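Local coordinates for trehalose synthase regulatory protein (Candida albicans, PDB 5HUS), which is probably a regulatory subunit of the trehalose synthase complex, with a C-terminal domain of the trehalose-phosphatase family in the HAD clan, at residues A[228-231]-A[232-236]; A[204-207]-A[208-212]. All coordinates share one frame; numbering follows the deposited sequence.

Contact 1: residues A[228-231]-A[232-236]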
loop_
_atom_site.group_PDB
_atom_site.type_symbol
_atom_site.label_atom_id
_atom_site.label_comp_id
_atom_site.label_asym_id
_atom_site.label_seq_id
_atom_site.Cartn_x
_atom_site.Cartn_y
_atom_site.Cartn_z
ATOM N N PHE A 228 8.775 -15.004 -2.797
ATOM C CA PHE A 228 8.243 -13.709 -2.388
ATOM C C PHE A 228 6.827 -13.820 -1.825
ATOM O O PHE A 228 6.326 -12.895 -1.180
ATOM C CB PHE A 228 8.301 -12.726 -3.566
ATOM C CG PHE A 228 9.706 -12.403 -3.992
ATOM C CD1 PHE A 228 10.265 -13.008 -5.106
ATOM C CD2 PHE A 228 10.483 -11.534 -3.247
ATOM C CE1 PHE A 228 11.568 -12.736 -5.487
ATOM C CE2 PHE A 228 11.793 -11.255 -3.618
ATOM C CZ PHE A 228 12.333 -11.854 -4.744
ATOM N N GLN A 229 6.196 -14.971 -2.036
ATOM C CA GLN A 229 4.863 -15.231 -1.503
ATOM C C GLN A 229 4.902 -15.913 -0.137
ATOM O O GLN A 229 3.872 -16.046 0.523
ATOM C CB GLN A 229 4.068 -16.095 -2.477
ATOM C CG GLN A 229 3.871 -15.468 -3.839
ATOM C CD GLN A 229 3.385 -16.467 -4.872
ATOM O OE1 GLN A 229 3.605 -17.675 -4.739
ATOM N NE2 GLN A 229 2.728 -15.972 -5.907
ATOM N N GLN A 230 6.089 -16.352 0.275
ATOM C CA GLN A 230 6.264 -17.032 1.556
ATOM C C GLN A 230 5.972 -16.067 2.707
ATOM O O GLN A 230 5.988 -14.854 2.507
ATOM C CB GLN A 230 7.686 -17.607 1.664
ATOM C CG GLN A 230 8.744 -16.624 2.144
ATOM C CD GLN A 230 10.156 -17.137 1.916
ATOM O OE1 GLN A 230 10.352 -18.257 1.449
ATOM N NE2 GLN A 230 11.147 -16.316 2.243
ATOM N N PRO A 231 5.682 -16.596 3.911
ATOM C CA PRO A 231 5.368 -15.702 5.034
ATOM C C PRO A 231 6.506 -14.742 5.369
ATOM O O PRO A 231 7.678 -15.067 5.164
ATOM C CB PRO A 231 5.114 -16.670 6.196
ATOM C CG PRO A 231 5.779 -17.943 5.792
ATOM C CD PRO A 231 5.609 -18.013 4.309
ATOM N N MET A 232 6.149 -13.570 5.885
ATOM C CA MET A 232 7.125 -12.534 6.213
ATOM C C MET A 232 8.137 -12.980 7.266
ATOM O O MET A 232 9.182 -12.353 7.427
ATOM C CB MET A 232 6.407 -11.271 6.693
ATOM C CG MET A 232 5.602 -10.569 5.609
ATOM S SD MET A 232 6.634 -10.060 4.222
ATOM C CE MET A 232 7.852 -9.054 5.064
ATOM N N LYS A 233 7.818 -14.058 7.977
ATOM C CA LYS A 233 8.687 -14.581 9.029
ATOM C C LYS A 233 10.050 -15.027 8.492
ATOM O O LYS A 233 11.085 -14.773 9.109
ATOM C CB LYS A 233 8.007 -15.750 9.742
ATOM C CG LYS A 233 6.525 -15.538 10.026
ATOM C CD LYS A 233 5.909 -16.776 10.665
ATOM C CE LYS A 233 6.154 -18.016 9.814
ATOM N NZ LYS A 233 5.754 -19.274 10.509
ATOM N N ASP A 234 10.039 -15.692 7.338
ATOM C CA ASP A 234 11.260 -16.215 6.730
ATOM C C ASP A 234 11.983 -15.153 5.904
ATOM O O ASP A 234 11.578 -14.856 4.780
ATOM C CB ASP A 234 10.933 -17.416 5.846
ATOM C CG ASP A 234 9.702 -18.162 6.316
ATOM O OD1 ASP A 234 9.458 -18.197 7.540
ATOM O OD2 ASP A 234 8.972 -18.707 5.462
ATOM N N ASP A 235 13.055 -14.591 6.454
ATOM C CA ASP A 235 13.777 -13.526 5.764
ATOM C C ASP A 235 15.286 -13.543 6.001
ATOM O O ASP A 235 15.768 -13.104 7.044
ATOM C CB ASP A 235 13.215 -12.160 6.169
ATOM C CG ASP A 235 12.028 -11.745 5.323
ATOM O OD1 ASP A 235 11.982 -12.143 4.139
ATOM O OD2 ASP A 235 11.144 -11.025 5.835
ATOM N N ILE A 236 16.018 -14.054 5.017
ATOM C CA ILE A 236 17.468 -13.912 4.972
ATOM C C ILE A 236 17.847 -13.233 3.661
ATOM O O ILE A 236 17.691 -13.819 2.589
ATOM C CB ILE A 236 18.197 -15.266 5.091
ATOM C CG1 ILE A 236 17.211 -16.428 4.931
ATOM C CG2 ILE A 236 18.937 -15.361 6.416
ATOM C CD1 ILE A 236 17.528 -17.342 3.765
#
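A type I beta turn from P231 to D234 opens the loop that follows helix 225-229. It is closed by D234 N, which donates to P231 O at 3.3 Å. The bond is fairly bent, 146° at the hydrogen, and the donor stands above the carbonyl plane. The two end residues also meet through their side chains. The carboxylate of D234 lies against the proline ring, with OD2 3.3 Å from P231 CG. The chi1 of D234, -28°, is well away from a staggered value, and it leaves OD2 against the ring. K233 adds an apolar touch, its CE lying 4.0 Å from P231 CB. Q230 reaches the far end of the turn from outside it. Straight past CG, the Q230 chain brings NE2 to within 3.0 Å of D234 O. That bond is weak, with an angle of only 121°. The amide thus meets the main chain of D234 and not its carboxylate. Between these residues the polar bonds are few, and the turn lies at the surface. R206 of helix 200-213 supplies more, holding the main chain here. The first side-chain bond of M232 leads away from the preceding residues, and the chain packs on L202, K203 and R206. The turn thus packs against helix 200-213 through M232; in the chain it falls between helix 225-229 and strand 243-250.

Contact 2: residues A[204-207]-A[208-212]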
loop_
_atom_site.group_PDB
_atom_site.type_symbol
_atom_site.label_atom_id
_atom_site.label_comp_id
_atom_site.label_asym_id
_atom_site.label_seq_id
_atom_site.Cartn_x
_atom_site.Cartn_y
_atom_site.Cartn_z
ATOM N N ALA A 204 4.781 -7.182 -0.873
ATOM C CA ALA A 204 5.114 -6.348 -2.022
ATOM C C ALA A 204 6.284 -5.418 -1.714
ATOM O O ALA A 204 7.171 -5.235 -2.542
ATOM C CB ALA A 204 3.900 -5.540 -2.475
ATOM N N ILE A 205 6.280 -4.830 -0.523
ATOM C CA ILE A 205 7.371 -3.960 -0.118
ATOM C C ILE A 205 8.669 -4.765 -0.080
ATOM O O ILE A 205 9.697 -4.329 -0.592
ATOM C CB ILE A 205 7.098 -3.303 1.250
ATOM C CG1 ILE A 205 5.972 -2.266 1.105
ATOM C CG2 ILE A 205 8.386 -2.637 1.793
ATOM C CD1 ILE A 205 5.484 -1.681 2.412
ATOM N N ARG A 206 8.601 -5.966 0.485
ATOM C CA ARG A 206 9.769 -6.837 0.550
ATOM C C ARG A 206 10.270 -7.189 -0.846
ATOM O O ARG A 206 11.471 -7.222 -1.084
ATOM C CB ARG A 206 9.450 -8.112 1.334
ATOM C CG ARG A 206 10.595 -9.120 1.339
ATOM C CD ARG A 206 10.265 -10.341 2.192
ATOM N NE ARG A 206 9.169 -11.132 1.646
ATOM C CZ ARG A 206 8.675 -12.223 2.225
ATOM N NH1 ARG A 206 9.184 -12.657 3.371
ATOM N NH2 ARG A 206 7.670 -12.880 1.657
ATOM N N LEU A 207 9.346 -7.432 -1.770
ATOM C CA LEU A 207 9.709 -7.752 -3.150
ATOM C C LEU A 207 10.410 -6.579 -3.839
ATOM O O LEU A 207 11.459 -6.745 -4.466
ATOM C CB LEU A 207 8.456 -8.172 -3.940
ATOM C CG LEU A 207 8.597 -8.577 -5.413
ATOM C CD1 LEU A 207 7.457 -9.506 -5.802
ATOM C CD2 LEU A 207 8.606 -7.370 -6.359
ATOM N N VAL A 208 9.818 -5.393 -3.742
ATOM C CA VAL A 208 10.417 -4.207 -4.346
ATOM C C VAL A 208 11.784 -3.920 -3.729
ATOM O O VAL A 208 12.754 -3.672 -4.444
ATOM C CB VAL A 208 9.489 -2.985 -4.198
ATOM C CG1 VAL A 208 10.191 -1.716 -4.656
ATOM C CG2 VAL A 208 8.204 -3.214 -4.999
ATOM N N LEU A 209 11.860 -3.991 -2.406
ATOM C CA LEU A 209 13.131 -3.801 -1.715
ATOM C C LEU A 209 14.176 -4.812 -2.197
ATOM O O LEU A 209 15.302 -4.424 -2.513
ATOM C CB LEU A 209 12.940 -3.896 -0.201
ATOM C CG LEU A 209 14.204 -3.818 0.662
ATOM C CD1 LEU A 209 14.989 -2.543 0.381
ATOM C CD2 LEU A 209 13.832 -3.900 2.132
ATOM N N SER A 210 13.797 -6.086 -2.292
ATOM C CA SER A 210 14.713 -7.129 -2.764
ATOM C C SER A 210 15.238 -6.855 -4.169
ATOM O O SER A 210 16.415 -7.056 -4.446
ATOM C CB SER A 210 14.032 -8.507 -2.735
ATOM O OG SER A 210 13.685 -8.871 -1.410
ATOM N N CYS A 211 14.361 -6.404 -5.059
ATOM C CA CYS A 211 14.757 -6.134 -6.434
ATOM C C CYS A 211 15.846 -5.081 -6.510
ATOM O O CYS A 211 16.842 -5.263 -7.209
ATOM C CB CYS A 211 13.556 -5.695 -7.269
ATOM S SG CYS A 211 12.417 -7.030 -7.613
ATOM N N HIS A 212 15.664 -3.983 -5.788
ATOM C CA HIS A 212 16.641 -2.915 -5.835
ATOM C C HIS A 212 17.834 -3.199 -4.919
ATOM O O HIS A 212 18.947 -2.752 -5.194
ATOM C CB HIS A 212 15.975 -1.584 -5.482
ATOM C CG HIS A 212 14.981 -1.132 -6.506
ATOM N ND1 HIS A 212 15.360 -0.579 -7.710
ATOM C CD2 HIS A 212 13.626 -1.175 -6.518
ATOM C CE1 HIS A 212 14.280 -0.285 -8.416
ATOM N NE2 HIS A 212 13.216 -0.639 -7.716
#
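L207 lays its CD2 methyl alongside C211, one helical turn further on, 4.0 Å from C211 SG. With CG opposite the backbone N (chi1 -179°), it is the turn at chi2 that brings CD2, and not CD1, to the sulfur. V208 packs back the other way. Its CG2 methyl lies 3.3 Å from A204 O, the same oxygen that accepts the V208 N-H in a nearly straight bond of 172°. S210 makes the polar side-chain contact. The chi1 of S210, -63°, folds OG back over the preceding turn, where OG donates to R206 O at 2.8 Å. S210 N donates to the same R206 O at 2.9 Å. The two donors come from opposite faces of the carbonyl plane, so R206 O is gripped twice by one residue. The hydroxyl thus finds a partner within its own helix. L209 N to I205 O and C211 N to L207 O continue the main-chain pattern. At H212 the CG1 methyl of V208 lies at the ring edge, in plane. The ring also stacks with F70, and its NE2 is hydrogen-bonded to Y72. I205, V208 and L209 reach strand 20-26, and I205 and L209 also touch strand 243-250. This is a regular i to i+4 alpha-helix with a serine folded back on its main chain, packed by an apolar face against the parallel strands 20-26 and 243-250 of the central mixed sheet, as in HAD-like alpha/beta cores.

How the contacts relate
Contact 2 comes first along the chain, within helix 200-213. Contact 1 follows after helix 218-223, running from the last residues of helix 225-229 into the loop before strand 243-250. Their centres are 12 Å apart, on the same side of the chain's centre. Contact 2 is buried, while contact 1 lies at the surface. R206 joins them: its NH2 is 2.7 Å from Q230 O, a probable hydrogen bond, and its NH1 is 2.9 Å from D235 OD1 in a salt bridge. One arginine thus ties the surface loop to the helix that packs on the central sheet. Both contacts belong to the trehalose-phosphatase-like part of the chain.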